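Local structure of carbohydrate kinase, FGGY (Rhodospirillum rubrum, 3IFR) at residues Gly305-Trp310 with Pro345-Glu350; Lys313-Glu318 with Gly373-Ala378; Val98-Ile103 with Pro151-Ala156. The protein probably phosphorylates the sugar D-xylulose, as a member of the FGGY carbohydrate kinase family. All blocks are in the same frame, centred on the assembly; numbering follows the deposited sequence.

Contact 1 of 3, residues Gly305-Trp310 with Pro345-Glu350; sequences GSALNW and PYFLGE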
loop_
_atom_site.group_PDB
_atom_site.type_symbol
_atom_site.label_atom_id
_atom_site.label_comp_id
_atom_site.label_asym_id
_atom_site.label_seq_id
_atom_site.Cartn_x
_atom_site.Cartn_y
_atom_site.Cartn_z
ATOM N N GLY A 305 -7.468 9.177 7.907
ATOM C CA GLY A 305 -7.507 9.176 9.359
ATOM C C GLY A 305 -6.734 10.381 9.885
ATOM O O GLY A 305 -7.046 10.912 10.938
ATOM N N SER A 306 -5.708 10.800 9.144
ATOM C CA SER A 306 -4.929 11.993 9.482
ATOM C C SER A 306 -5.829 13.245 9.521
ATOM O O SER A 306 -5.725 14.086 10.419
ATOM C CB SER A 306 -3.819 12.191 8.452
ATOM O OG SER A 306 -4.378 12.692 7.252
ATOM N N ALA A 307 -6.732 13.362 8.560
ATOM C CA ALA A 307 -7.612 14.526 8.517
ATOM C C ALA A 307 -8.612 14.539 9.674
ATOM O O ALA A 307 -9.037 15.599 10.136
ATOM C CB ALA A 307 -8.319 14.604 7.184
ATOM N N LEU A 308 -8.988 13.355 10.140
ATOM C CA LEU A 308 -9.879 13.242 11.285
ATOM C C LEU A 308 -9.133 13.565 12.581
ATOM O O LEU A 308 -9.694 14.168 13.491
ATOM C CB LEU A 308 -10.499 11.842 11.368
ATOM C CG LEU A 308 -11.767 11.600 10.551
ATOM C CD1 LEU A 308 -11.436 11.447 9.068
ATOM C CD2 LEU A 308 -12.485 10.377 11.071
ATOM N N ASN A 309 -7.882 13.140 12.672
ATOM C CA ASN A 309 -7.106 13.409 13.856
ATOM C C ASN A 309 -6.923 14.931 14.015
ATOM O O ASN A 309 -7.127 15.490 15.089
ATOM C CB ASN A 309 -5.760 12.682 13.786
ATOM C CG ASN A 309 -5.900 11.178 13.951
ATOM O OD1 ASN A 309 -6.674 10.700 14.788
ATOM N ND2 ASN A 309 -5.167 10.416 13.140
ATOM N N TRP A 310 -6.527 15.583 12.924
ATOM C CA TRP A 310 -6.495 17.031 12.856
ATOM C C TRP A 310 -7.805 17.580 13.423
ATOM O O TRP A 310 -7.819 18.274 14.430
ATOM C CB TRP A 310 -6.299 17.467 11.403
ATOM C CG TRP A 310 -6.320 18.929 11.189
ATOM C CD1 TRP A 310 -5.381 19.806 11.584
ATOM C CD2 TRP A 310 -7.317 19.685 10.500
ATOM N NE1 TRP A 310 -5.722 21.077 11.196
ATOM C CE2 TRP A 310 -6.913 21.034 10.532
ATOM C CE3 TRP A 310 -8.510 19.357 9.845
ATOM C CZ2 TRP A 310 -7.663 22.065 9.949
ATOM C CZ3 TRP A 310 -9.256 20.387 9.264
ATOM C CH2 TRP A 310 -8.823 21.726 9.320
ATOM N N PRO A 345 -11.784 17.450 1.259
ATOM C CA PRO A 345 -10.840 16.944 2.268
ATOM C C PRO A 345 -9.398 16.878 1.797
ATOM O O PRO A 345 -8.721 15.906 2.134
ATOM C CB PRO A 345 -11.322 15.508 2.486
ATOM C CG PRO A 345 -12.131 15.165 1.202
ATOM C CD PRO A 345 -12.245 16.386 0.352
ATOM N N TYR A 346 -8.920 17.880 1.070
ATOM C CA TYR A 346 -7.553 17.849 0.540
ATOM C C TYR A 346 -6.507 18.679 1.333
ATOM O O TYR A 346 -5.919 19.654 0.823
ATOM C CB TYR A 346 -7.586 18.209 -0.947
ATOM C CG TYR A 346 -8.723 17.522 -1.701
ATOM C CD1 TYR A 346 -8.899 16.142 -1.631
ATOM C CD2 TYR A 346 -9.617 18.255 -2.473
ATOM C CE1 TYR A 346 -9.927 15.514 -2.311
ATOM C CE2 TYR A 346 -10.660 17.639 -3.149
ATOM C CZ TYR A 346 -10.812 16.269 -3.065
ATOM O OH TYR A 346 -11.839 15.653 -3.749
ATOM N N PHE A 347 -6.246 18.243 2.564
ATOM C CA PHE A 347 -5.364 18.955 3.484
ATOM C C PHE A 347 -3.864 18.880 3.163
ATOM O O PHE A 347 -3.078 19.747 3.591
ATOM C CB PHE A 347 -5.651 18.497 4.913
ATOM C CG PHE A 347 -7.101 18.632 5.301
ATOM C CD1 PHE A 347 -7.615 19.868 5.706
ATOM C CD2 PHE A 347 -7.948 17.543 5.242
ATOM C CE1 PHE A 347 -8.944 20.009 6.059
ATOM C CE2 PHE A 347 -9.276 17.666 5.601
ATOM C CZ PHE A 347 -9.787 18.903 6.004
ATOM N N LEU A 348 -3.462 17.860 2.411
ATOM C CA LEU A 348 -2.074 17.746 1.952
ATOM C C LEU A 348 -2.021 17.897 0.442
ATOM O O LEU A 348 -0.991 17.674 -0.188
ATOM C CB LEU A 348 -1.482 16.388 2.331
ATOM C CG LEU A 348 -1.064 16.198 3.787
ATOM C CD1 LEU A 348 -1.797 17.168 4.717
ATOM C CD2 LEU A 348 -1.273 14.753 4.229
ATOM N N GLY A 349 -3.135 18.299 -0.134
ATOM C CA GLY A 349 -3.338 18.097 -1.551
ATOM C C GLY A 349 -4.169 16.827 -1.710
ATOM O O GLY A 349 -4.654 16.257 -0.716
ATOM N N GLU A 350 -4.326 16.395 -2.958
ATOM C CA GLU A 350 -5.093 15.217 -3.326
ATOM C C GLU A 350 -4.154 14.327 -4.146
ATOM O O GLU A 350 -2.997 14.675 -4.327
ATOM C CB GLU A 350 -6.312 15.638 -4.161
ATOM C CG GLU A 350 -6.877 14.553 -5.084
ATOM C CD GLU A 350 -7.831 15.115 -6.137
ATOM O OE1 GLU A 350 -7.518 16.191 -6.717
ATOM O OE2 GLU A 350 -8.887 14.469 -6.373
#
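F347 reaches across to helix 305-315 and puts its ring against two residues one helical turn apart, A307 and W310. The six-membered ring of W310 and the F347 ring have centroids 4.7 Å apart and planes inclined at 48°, an oblique meeting that is neither a stack nor an edge-to-face pair. Each ring lends one side to the other: F347 CD1 sits over a face of the indole, near its rim, and W310 CE3 does the same over F347. Contact is tightest between W310 CZ3 and F347 CE1, 3.2 Å apart, which is short for two carbons and presses the rings closely together there. The indole gets there because CG of W310 stands anti to the backbone N (chi1 177°), and the rim of the ring is then met in plane by A307 O, from within the same helix.

The aliphatic part is one methyl group. A307 CB approaches the F347 ring obliquely, 3.5 Å from CD2 and 3.6 Å from CE2, while W310 takes CE1 and CZ. Thus the methyl and the indole share the phenyl ring between them, without any hydrogen bond crossing the contact.

Polar links are found at the start of the helix: G305 and S306 make backbone bonds to G266 and G267, between strands 260-265 and 269-273, and S306 OG adds a weak one to G267 O. L308 packs on L379 and L380 of helix 372-397. The arrangement is hydrophobic packing of a loop on a helix in the C-terminal domain of the actin-like FGGY kinase fold.

Contact 2 of 3, residues Lys313-Glu318 with Gly373-Ala378; sequences KLLAPE and GHLWRA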
loop_
_atom_site.group_PDB
_atom_site.type_symbol
_atom_site.label_atom_id
_atom_site.label_comp_id
_atom_site.label_asym_id
_atom_site.label_seq_id
_atom_site.Cartn_x
_atom_site.Cartn_y
_atom_site.Cartn_z
ATOM N N LYS A 313 -8.836 17.161 17.087
ATOM C CA LYS A 313 -8.063 17.961 18.041
ATOM C C LYS A 313 -8.636 19.363 18.118
ATOM O O LYS A 313 -8.752 19.952 19.192
ATOM C CB LYS A 313 -6.589 18.033 17.635
ATOM C CG LYS A 313 -5.888 16.697 17.546
ATOM C CD LYS A 313 -4.386 16.964 17.246
ATOM C CE LYS A 313 -3.668 15.804 16.517
ATOM N NZ LYS A 313 -2.372 16.270 15.919
ATOM N N LEU A 314 -8.963 19.907 16.960
ATOM C CA LEU A 314 -9.606 21.198 16.899
ATOM C C LEU A 314 -10.955 21.197 17.618
ATOM O O LEU A 314 -11.274 22.126 18.337
ATOM C CB LEU A 314 -9.811 21.595 15.443
ATOM C CG LEU A 314 -8.543 22.008 14.707
ATOM C CD1 LEU A 314 -8.968 22.424 13.334
ATOM C CD2 LEU A 314 -7.802 23.150 15.437
ATOM N N LEU A 315 -11.738 20.142 17.415
ATOM C CA LEU A 315 -13.147 20.121 17.845
ATOM C C LEU A 315 -13.355 19.557 19.259
ATOM O O LEU A 315 -14.320 19.882 19.919
ATOM C CB LEU A 315 -13.976 19.311 16.839
ATOM C CG LEU A 315 -14.770 20.084 15.775
ATOM C CD1 LEU A 315 -14.070 21.326 15.298
ATOM C CD2 LEU A 315 -15.131 19.186 14.629
ATOM N N ALA A 316 -12.443 18.688 19.690
ATOM C CA ALA A 316 -12.502 18.040 20.989
ATOM C C ALA A 316 -11.125 18.189 21.624
ATOM O O ALA A 316 -10.438 17.200 21.911
ATOM C CB ALA A 316 -12.862 16.581 20.834
ATOM N N PRO A 317 -10.715 19.443 21.837
ATOM C CA PRO A 317 -9.344 19.779 22.242
ATOM C C PRO A 317 -8.918 18.922 23.426
ATOM O O PRO A 317 -7.913 18.206 23.361
ATOM C CB PRO A 317 -9.443 21.246 22.677
ATOM C CG PRO A 317 -10.707 21.771 22.103
ATOM C CD PRO A 317 -11.613 20.605 21.822
ATOM N N GLU A 318 -9.676 18.993 24.510
ATOM C CA GLU A 318 -9.303 18.243 25.694
ATOM C C GLU A 318 -10.249 17.094 25.861
ATOM O O GLU A 318 -10.954 17.046 26.872
ATOM C CB GLU A 318 -9.422 19.090 26.965
ATOM C CG GLU A 318 -9.185 20.560 26.814
ATOM C CD GLU A 318 -10.189 21.351 27.630
ATOM O OE1 GLU A 318 -10.863 22.242 27.050
ATOM O OE2 GLU A 318 -10.330 21.061 28.846
ATOM N N GLY A 373 -20.840 18.566 15.654
ATOM C CA GLY A 373 -21.341 17.372 15.001
ATOM C C GLY A 373 -21.451 17.497 13.492
ATOM O O GLY A 373 -21.071 16.591 12.786
ATOM N N HIS A 374 -21.980 18.623 13.014
ATOM C CA HIS A 374 -22.048 18.896 11.592
ATOM C C HIS A 374 -20.656 18.946 10.985
ATOM O O HIS A 374 -20.435 18.403 9.901
ATOM C CB HIS A 374 -22.694 20.244 11.339
ATOM C CG HIS A 374 -24.162 20.272 11.575
ATOM N ND1 HIS A 374 -24.700 20.447 12.834
ATOM C CD2 HIS A 374 -25.199 20.206 10.718
ATOM C CE1 HIS A 374 -26.018 20.465 12.734
ATOM N NE2 HIS A 374 -26.352 20.322 11.470
ATOM N N LEU A 375 -19.720 19.611 11.659
ATOM C CA LEU A 375 -18.371 19.708 11.114
ATOM C C LEU A 375 -17.729 18.333 10.988
ATOM O O LEU A 375 -17.147 17.999 9.951
ATOM C CB LEU A 375 -17.449 20.637 11.941
ATOM C CG LEU A 375 -17.469 22.160 11.713
ATOM C CD1 LEU A 375 -16.062 22.768 11.783
ATOM C CD2 LEU A 375 -18.050 22.489 10.405
ATOM N N TRP A 376 -17.797 17.566 12.071
ATOM C CA TRP A 376 -17.284 16.209 12.082
ATOM C C TRP A 376 -17.938 15.359 10.979
ATOM O O TRP A 376 -17.262 14.627 10.233
ATOM C CB TRP A 376 -17.556 15.577 13.438
ATOM C CG TRP A 376 -16.882 14.263 13.634
ATOM C CD1 TRP A 376 -17.487 13.065 13.779
ATOM C CD2 TRP A 376 -15.469 14.019 13.717
ATOM N NE1 TRP A 376 -16.550 12.079 13.962
ATOM C CE2 TRP A 376 -15.299 12.639 13.926
ATOM C CE3 TRP A 376 -14.330 14.830 13.624
ATOM C CZ2 TRP A 376 -14.037 12.042 14.029
ATOM C CZ3 TRP A 376 -13.079 14.242 13.736
ATOM C CH2 TRP A 376 -12.942 12.863 13.948
ATOM N N ARG A 377 -19.251 15.484 10.875
ATOM C CA ARG A 377 -20.003 14.706 9.910
ATOM C C ARG A 377 -19.601 15.032 8.490
ATOM O O ARG A 377 -19.344 14.145 7.679
ATOM C CB ARG A 377 -21.499 14.939 10.074
ATOM C CG ARG A 377 -22.294 14.190 9.011
ATOM C CD ARG A 377 -23.640 13.788 9.516
ATOM N NE ARG A 377 -24.183 12.759 8.652
ATOM C CZ ARG A 377 -24.624 11.575 9.069
ATOM N NH1 ARG A 377 -24.593 11.253 10.364
ATOM N NH2 ARG A 377 -25.097 10.719 8.176
ATOM N N ALA A 378 -19.519 16.329 8.213
ATOM C CA ALA A 378 -19.182 16.803 6.894
ATOM C C ALA A 378 -17.841 16.215 6.507
ATOM O O ALA A 378 -17.656 15.813 5.370
ATOM C CB ALA A 378 -19.116 18.314 6.874
#
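L315, in the last turn of helix 305-315, packs on L375 and W376 of helix 372-397, a helix-helix contact within the C-terminal FGGY domain. Coming along 313-318, L315 is the residue that carries it. Its CA lies 8.1 Å from the CA of W376, and its side chain reaches into that gap with CD2 foremost. The first torsion of L315 (chi1 -99°) lies off a staggered value. The side chains of L315 and L375 cross at about a right angle, with L315 CD2 making the closest approach, to the base of the other leucine.

At A316 the chain leaves helical geometry and turns to helix 322-332, where the alanine touches A323 and L327. W376 draws the same helices together: its indole packs on L311 and A312 of helix 305-315 and on L327 and A331 of helix 322-332, while NE1 is hydrogen-bonded to D328 OD1. L375 also rests on L341 and L366.

No hydrogen bond crosses the contact; L315 CD2 lies 3.8 Å from L375 CB and 4.0 Å from the backbone W376 N.

Contact 3 of 3, residues Val98-Ile103 with Pro151-Ala156; sequences VLRPSI and PAVFGA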
loop_
_atom_site.group_PDB
_atom_site.type_symbol
_atom_site.label_atom_id
_atom_site.label_comp_id
_atom_site.label_asym_id
_atom_site.label_seq_id
_atom_site.Cartn_x
_atom_site.Cartn_y
_atom_site.Cartn_z
ATOM N N VAL A 98 26.136 -2.848 0.255
ATOM C CA VAL A 98 25.296 -1.652 0.220
ATOM C C VAL A 98 26.089 -0.332 -0.023
ATOM O O VAL A 98 26.992 0.013 0.710
ATOM C CB VAL A 98 24.448 -1.577 1.525
ATOM C CG1 VAL A 98 23.596 -0.287 1.595
ATOM C CG2 VAL A 98 23.593 -2.779 1.618
ATOM N N LEU A 99 25.731 0.415 -1.058
ATOM C CA LEU A 99 26.449 1.659 -1.349
ATOM C C LEU A 99 26.069 2.820 -0.419
ATOM O O LEU A 99 26.924 3.540 0.059
ATOM C CB LEU A 99 26.283 2.024 -2.823
ATOM C CG LEU A 99 27.043 1.045 -3.737
ATOM C CD1 LEU A 99 26.488 0.960 -5.145
ATOM C CD2 LEU A 99 28.522 1.330 -3.779
ATOM N N ARG A 100 24.795 2.991 -0.120
ATOM C CA ARG A 100 24.376 4.129 0.689
ATOM C C ARG A 100 23.068 3.702 1.301
ATOM O O ARG A 100 22.526 2.675 0.937
ATOM C CB ARG A 100 24.108 5.343 -0.200
ATOM C CG ARG A 100 22.850 5.141 -1.055
ATOM C CD ARG A 100 22.466 6.331 -1.959
ATOM N NE ARG A 100 22.614 7.642 -1.339
ATOM C CZ ARG A 100 21.894 8.114 -0.321
ATOM N NH1 ARG A 100 22.113 9.351 0.116
ATOM N NH2 ARG A 100 20.954 7.378 0.267
ATOM N N PRO A 101 22.553 4.489 2.239
ATOM C CA PRO A 101 21.299 4.082 2.877
ATOM C C PRO A 101 20.183 3.971 1.839
ATOM O O PRO A 101 20.233 4.653 0.804
ATOM C CB PRO A 101 21.026 5.216 3.863
ATOM C CG PRO A 101 22.422 5.804 4.143
ATOM C CD PRO A 101 23.165 5.680 2.859
ATOM N N SER A 102 19.225 3.080 2.096
ATOM C CA SER A 102 18.060 2.924 1.246
ATOM C C SER A 102 17.222 4.191 1.253
ATOM O O SER A 102 16.945 4.755 2.318
ATOM C CB SER A 102 17.205 1.761 1.738
ATOM O OG SER A 102 15.893 1.811 1.203
ATOM N N ILE A 103 16.792 4.601 0.066
ATOM C CA ILE A 103 15.850 5.714 -0.078
ATOM C C ILE A 103 14.436 5.129 -0.168
ATOM O O ILE A 103 14.125 4.375 -1.100
ATOM C CB ILE A 103 16.176 6.611 -1.323
ATOM C CG1 ILE A 103 17.662 7.035 -1.315
ATOM C CG2 ILE A 103 15.290 7.825 -1.343
ATOM C CD1 ILE A 103 18.186 7.683 -2.643
ATOM N N PRO A 151 27.704 11.024 -7.904
ATOM C CA PRO A 151 28.155 10.296 -9.102
ATOM C C PRO A 151 28.999 9.099 -8.703
ATOM O O PRO A 151 29.035 8.122 -9.409
ATOM C CB PRO A 151 29.020 11.299 -9.870
ATOM C CG PRO A 151 29.146 12.513 -9.002
ATOM C CD PRO A 151 28.292 12.367 -7.777
ATOM N N ALA A 152 29.703 9.179 -7.587
ATOM C CA ALA A 152 30.571 8.056 -7.196
ATOM C C ALA A 152 29.735 6.850 -6.765
ATOM O O ALA A 152 30.043 5.702 -7.124
ATOM C CB ALA A 152 31.558 8.460 -6.098
ATOM N N VAL A 153 28.674 7.098 -6.004
ATOM C CA VAL A 153 27.733 6.018 -5.744
ATOM C C VAL A 153 27.231 5.482 -7.069
ATOM O O VAL A 153 27.292 4.276 -7.331
ATOM C CB VAL A 153 26.566 6.475 -4.873
ATOM C CG1 VAL A 153 25.575 5.331 -4.664
ATOM C CG2 VAL A 153 27.133 6.922 -3.509
ATOM N N PHE A 154 26.787 6.394 -7.928
ATOM C CA PHE A 154 26.169 6.008 -9.181
ATOM C C PHE A 154 27.051 5.116 -10.044
ATOM O O PHE A 154 26.568 4.142 -10.650
ATOM C CB PHE A 154 25.730 7.225 -9.982
ATOM C CG PHE A 154 24.827 6.892 -11.124
ATOM C CD1 PHE A 154 23.467 6.652 -10.910
ATOM C CD2 PHE A 154 25.320 6.812 -12.411
ATOM C CE1 PHE A 154 22.617 6.347 -11.959
ATOM C CE2 PHE A 154 24.482 6.511 -13.470
ATOM C CZ PHE A 154 23.108 6.258 -13.238
ATOM N N GLY A 155 28.332 5.444 -10.115
ATOM C CA GLY A 155 29.217 4.711 -11.010
ATOM C C GLY A 155 29.529 3.318 -10.472
ATOM O O GLY A 155 29.892 2.403 -11.218
ATOM N N ALA A 156 29.388 3.155 -9.160
ATOM C CA ALA A 156 29.641 1.845 -8.559
ATOM C C ALA A 156 28.454 0.867 -8.571
ATOM O O ALA A 156 28.590 -0.219 -8.040
ATOM C CB ALA A 156 30.106 2.011 -7.153
#
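V153 and A156, in and just after the short helix 151-155, pack on L99 and R100, joining that helix to the segment that doubles back beside strand 90-92 in the N-terminal FGGY domain, of the actin-like ATPase clan. It is a surface contact made largely by aliphatic groups, with no hydrogen bond across it.

V153 comes first along 151-156, and its CA is the one nearest to L99, 6.3 Å from the leucine CA. With CG1 anti to the backbone N (chi1 178°), this methyl is the branch that meets the other segment: it lies 3.9 Å from L99 CB and 4.2 Å from R100 CD. It therefore fits beside the root of the leucine and the aliphatic part of the arginine. V153 also touches L91 of strand 90-92, to which L99 is bonded through the backbone.

The polar end of R100 runs past the valine to other partners. Its NE forms a salt bridge with E150 OE2, immediately ahead of helix 151-155, and NH2 forms one with E49 OE2, while NH1 lies close to the like charge of R109 NH1. The same NH2 donates to P101 O over 2.9 Å, within its own segment. That bond is bent, with an N-H...O angle of 136°, and the donor is tilted 29° from the carbonyl plane. The salt bridge to E150 thus ties the two sides together where the apolar contact leaves off.

At A156 the two methyls of L99 divide their work: CD2 lies 3.8 Å from A156 CB, and CD1 lies 3.8 Å from A156 O.

How the contacts relate
Contact 3 closes first along the chain and lies in the N-terminal FGGY domain; contacts 1 and 2 follow, both in the C-terminal one. Those two have centres about 13 Å apart, their segments alternate in sequence, and they touch where L308 O comes 3.4 Å from W376 CZ3. Between them they pack the two ends of helix 305-315, contact 1 setting its first turns on a loop and contact 2 its last turn on helix 372-397. Contact 3, which packs helix 151-155 on the 98-103 segment, is remote: its centre is about 35 Å from that of contact 1 and 47 Å from that of contact 2, and it touches neither.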